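Local atomic coordinates of cytochrome P450 reductase (Amycolatopsis methanolica 239, PDB entry 5OGX), a protein that transfers electrons from NADH through FAD and a [2Fe-2S] cluster to the cytochrome P450 GcoA, which O-demethylates guaiacol and other lignin-derived aromatics. Residues N35-N38 with Q39-G43; C304-P307 with A308-E311. All blocks are in the same frame, centred on the assembly; numbering follows the deposited sequence.

Contact 1: residues N35-N38 with Q39-G43; sequences NSCN and QGTCG. With FES (Fe2/s2 (inorganic) cluster), chain C.
Cys37 and Cys42 both tuck SG between the backbone N and the carbonyl carbon, with chi1 79° and 78°, and thereby bring two thiolates to one iron. This is the cluster-binding loop of a plant-type [2Fe-2S] ferredoxin domain, wound around the cluster edge between helix 22-28 and strand 46-51. FE1 is held by Cys37 SG at 2.4 Å and Cys42 SG at 2.3 Å. Cys37 SG also accepts three backbone N-H bonds: from Gln39 N at 3.2 Å, nearly straight, and from Thr41 N and Cys42 N, each at 3.4 Å. Such a cage of amides is likely to draw off thiolate charge and ease reduction of the cluster. A serine in place of Cys37 would probably bind FE1 less well, its smaller oxygen leaving some of the three N-H groups without an acceptor. Beside the sulfur lies the CG of Gln39, whose extended chain carries its amide on to Thr41; the same amide group is bonded to Gln148, an FAD-binding residue, and to Thr333 O. On the other flank Ser36 CB rests against Cys42 SG at 3.5 Å, while Ser36 itself touches the flavin. Asn38 points its CB away from residues 39-43, and its ND2 is bonded to Glu137 and Glu24. Gln39 NE2 meets Thr41 OG1 at 3.0 Å, with the hydroxyl oxygen only 1° from the amide plane.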
loop_
_atom_site.group_PDB
_atom_site.type_symbol
_atom_site.label_atom_id
_atom_site.label_comp_id
_atom_site.label_asym_id
_atom_site.label_seq_id
_atom_site.Cartn_x
_atom_site.Cartn_y
_atom_site.Cartn_z
ATOM N N ASN A 35 -0.957 6.673 -7.729
ATOM C CA ASN A 35 -0.160 5.512 -7.935
ATOM C C ASN A 35 -0.431 4.480 -6.844
ATOM O O ASN A 35 -0.578 4.844 -5.745
ATOM C CB ASN A 35 1.310 5.876 -7.988
ATOM C CG ASN A 35 1.853 6.345 -6.684
ATOM O OD1 ASN A 35 2.459 5.614 -5.980
ATOM N ND2 ASN A 35 1.672 7.578 -6.411
ATOM N N SER A 36 -0.499 3.205 -7.211
ATOM C CA SER A 36 -0.823 2.211 -6.192
ATOM C C SER A 36 -0.162 0.863 -6.443
ATOM O O SER A 36 -0.607 -0.125 -5.846
ATOM C CB SER A 36 -2.342 1.934 -6.116
ATOM O OG SER A 36 -3.058 2.904 -5.374
ATOM N N CYS A 37 0.851 0.772 -7.316
ATOM C CA CYS A 37 1.537 -0.500 -7.545
ATOM C C CYS A 37 2.874 -0.334 -8.257
ATOM O O CYS A 37 3.773 -1.166 -8.078
ATOM C CB CYS A 37 0.639 -1.469 -8.333
ATOM S SG CYS A 37 0.579 -1.163 -10.128
ATOM N N ASN A 38 3.010 0.712 -9.086
ATOM C CA ASN A 38 4.224 0.962 -9.882
ATOM C C ASN A 38 4.611 -0.251 -10.725
ATOM O O ASN A 38 5.783 -0.450 -11.047
ATOM C CB ASN A 38 5.402 1.398 -8.999
ATOM C CG ASN A 38 6.479 2.149 -9.784
ATOM O OD1 ASN A 38 6.188 2.813 -10.791
ATOM N ND2 ASN A 38 7.734 2.016 -9.351
ATOM N N GLN A 39 3.626 -1.065 -11.112
ATOM C CA GLN A 39 3.922 -2.245 -11.913
ATOM C C GLN A 39 2.881 -2.505 -12.993
ATOM O O GLN A 39 2.891 -3.593 -13.590
ATOM C CB GLN A 39 4.069 -3.493 -11.001
ATOM C CG GLN A 39 2.743 -3.971 -10.415
ATOM C CD GLN A 39 2.874 -5.253 -9.601
ATOM O OE1 GLN A 39 3.978 -5.659 -9.228
ATOM N NE2 GLN A 39 1.741 -5.895 -9.323
ATOM N N GLY A 40 1.979 -1.556 -13.262
ATOM C CA GLY A 40 1.045 -1.672 -14.366
ATOM C C GLY A 40 -0.221 -2.454 -14.088
ATOM O O GLY A 40 -0.987 -2.710 -15.027
ATOM N N THR A 41 -0.481 -2.836 -12.841
ATOM C CA THR A 41 -1.637 -3.684 -12.563
ATOM C C THR A 41 -2.811 -2.944 -11.939
ATOM O O THR A 41 -3.956 -3.374 -12.129
ATOM C CB THR A 41 -1.253 -4.859 -11.646
ATOM O OG1 THR A 41 -0.589 -4.370 -10.476
ATOM C CG2 THR A 41 -0.348 -5.844 -12.381
ATOM N N CYS A 42 -2.581 -1.858 -11.201
ATOM C CA CYS A 42 -3.704 -1.256 -10.482
ATOM C C CYS A 42 -4.497 -0.296 -11.360
ATOM O O CYS A 42 -5.689 -0.064 -11.103
ATOM C CB CYS A 42 -3.217 -0.543 -9.221
ATOM S SG CYS A 42 -2.455 1.087 -9.492
ATOM N N GLY A 43 -3.864 0.265 -12.383
ATOM C CA GLY A 43 -4.516 1.183 -13.302
ATOM C C GLY A 43 -4.762 2.588 -12.785
ATOM O O GLY A 43 -5.289 3.419 -13.542
HETATM FE FE1 FES C . -0.460 0.937 -10.704
HETATM FE FE2 FES C . 0.612 2.403 -12.584
HETATM S S1 FES C . -0.789 0.778 -12.885
HETATM S S2 FES C . 0.804 2.713 -10.415
#

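Contact 2: residues C304-P307 with A308-E311; sequences CGPP and AMVE
In the beta-alpha-beta unit formed by strand 300-305, helix 307-319 and strand 327-331 of the NAD-binding domain, residues 304-311 make the tight passage from strand end to helix start. Pro306 stands at the N-cap, and its carbonyl opens the helical bonding: Val310 N donates to Pro306 O at 3.1 Å with an N-H...O angle of 163°. One residue on, Glu311 N reaches Pro307 O at 2.9 Å. Pro307 occupies the first turn, where a proline ring costs no helical hydrogen bond because the first-turn amides have no partner carbonyl within the helix.

Two side chains of the helix fold back over the strand end. Val310 has CG1 anti to its backbone N (chi1 174°), which puts CG2 beside that N and lays it against the backbone of the turn, 3.6 Å from Gly305 N and 3.5 Å from Pro306 O. Met309 likewise sends CG anti to its N, then bends at its next two torsions, bringing CE to 3.9 Å from Cys304 O. At Gly305, the last strand residue, a CB would lie only 3.0 Å from Met309 SD, collide with Pro306 CD and, at these backbone angles, press on the carbonyl O of Cys304.

Val310 also packs on Leu303, Arg329 and Lys331, tying the helix to both strands of the unit, and Glu311 forms a salt bridge through OE2 with Lys331 NZ. Cys304 points its CB away from the helix start, and its side chain touches Phe197 and Phe332. The sequence Cys-Gly-Pro-Pro at a strand end, running into a helix start close to the flavin, is typical of the NAD-binding domain of the ferredoxin-NADP reductase family.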
loop_
_atom_site.group_PDB
_atom_site.type_symbol
_atom_site.label_atom_id
_atom_site.label_comp_id
_atom_site.label_asym_id
_atom_site.label_seq_id
_atom_site.Cartn_x
_atom_site.Cartn_y
_atom_site.Cartn_z
ATOM N N CYS A 304 -7.009 -4.100 2.618
ATOM C CA CYS A 304 -5.693 -4.385 2.063
ATOM C C CYS A 304 -5.423 -5.880 2.107
ATOM O O CYS A 304 -5.663 -6.529 3.125
ATOM C CB CYS A 304 -4.618 -3.615 2.826
ATOM S SG CYS A 304 -2.954 -4.062 2.354
ATOM N N GLY A 305 -4.921 -6.420 1.006
ATOM C CA GLY A 305 -4.639 -7.836 0.930
ATOM C C GLY A 305 -4.614 -8.279 -0.516
ATOM O O GLY A 305 -4.495 -7.462 -1.426
ATOM N N PRO A 306 -4.768 -9.578 -0.755
ATOM C CA PRO A 306 -4.814 -10.063 -2.133
ATOM C C PRO A 306 -5.912 -9.365 -2.913
ATOM O O PRO A 306 -6.957 -8.992 -2.351
ATOM C CB PRO A 306 -5.102 -11.562 -1.969
ATOM C CG PRO A 306 -4.543 -11.891 -0.599
ATOM C CD PRO A 306 -4.857 -10.668 0.231
ATOM N N PRO A 307 -5.720 -9.178 -4.227
ATOM C CA PRO A 307 -6.686 -8.377 -5.006
ATOM C C PRO A 307 -8.128 -8.865 -4.921
ATOM O O PRO A 307 -9.051 -8.044 -4.807
ATOM C CB PRO A 307 -6.171 -8.492 -6.453
ATOM C CG PRO A 307 -4.798 -9.020 -6.371
ATOM C CD PRO A 307 -4.567 -9.637 -5.027
ATOM N N ALA A 308 -8.355 -10.175 -5.008
ATOM C CA ALA A 308 -9.731 -10.656 -5.037
ATOM C C ALA A 308 -10.433 -10.367 -3.717
ATOM O O ALA A 308 -11.627 -10.034 -3.699
ATOM C CB ALA A 308 -9.760 -12.157 -5.349
ATOM N N MET A 309 -9.703 -10.506 -2.607
ATOM C CA MET A 309 -10.248 -10.190 -1.290
ATOM C C MET A 309 -10.621 -8.720 -1.189
ATOM O O MET A 309 -11.682 -8.367 -0.652
ATOM C CB MET A 309 -9.227 -10.557 -0.217
ATOM C CG MET A 309 -9.703 -10.341 1.200
ATOM S SD MET A 309 -8.586 -9.234 2.115
ATOM C CE MET A 309 -9.006 -7.651 1.475
ATOM N N VAL A 310 -9.757 -7.841 -1.698
ATOM C CA VAL A 310 -10.065 -6.417 -1.666
ATOM C C VAL A 310 -11.290 -6.124 -2.522
ATOM O O VAL A 310 -12.222 -5.432 -2.093
ATOM C CB VAL A 310 -8.846 -5.595 -2.117
ATOM C CG1 VAL A 310 -9.225 -4.123 -2.224
ATOM C CG2 VAL A 310 -7.692 -5.748 -1.130
ATOM N N GLU A 311 -11.323 -6.659 -3.748
ATOM C CA GLU A 311 -12.437 -6.326 -4.627
ATOM C C GLU A 311 -13.753 -6.869 -4.090
ATOM O O GLU A 311 -14.777 -6.185 -4.144
ATOM C CB GLU A 311 -12.170 -6.833 -6.048
ATOM C CG GLU A 311 -11.234 -5.896 -6.812
ATOM C CD GLU A 311 -11.700 -4.418 -6.849
ATOM O OE1 GLU A 311 -12.266 -4.002 -7.882
ATOM O OE2 GLU A 311 -11.472 -3.653 -5.880
#

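How the contacts relate
Contacts 1 and 2 are both local, each within one unbroken run of chain, and lie in two domains that flank the flavin; their centres are 14 Å apart and their nearest atoms about 7 Å, without touching. They share no helix or strand. Both are partly buried: Cys37 and Gly40 are buried in contact 1, Cys304, Gly305 and Val310 in contact 2, where Pro306 and Ala308 are exposed. Contact 1 is an irregular loop whose chemistry centres on the cluster. Contact 2 joins a strand end to a helix start, with carbonyl oxygens as acceptors and aliphatic groups as filler. Thr333 touches Thr41 in the one and Pro307 in the other. Together they illustrate how backbone N-H groups serve either a redox centre or a helix.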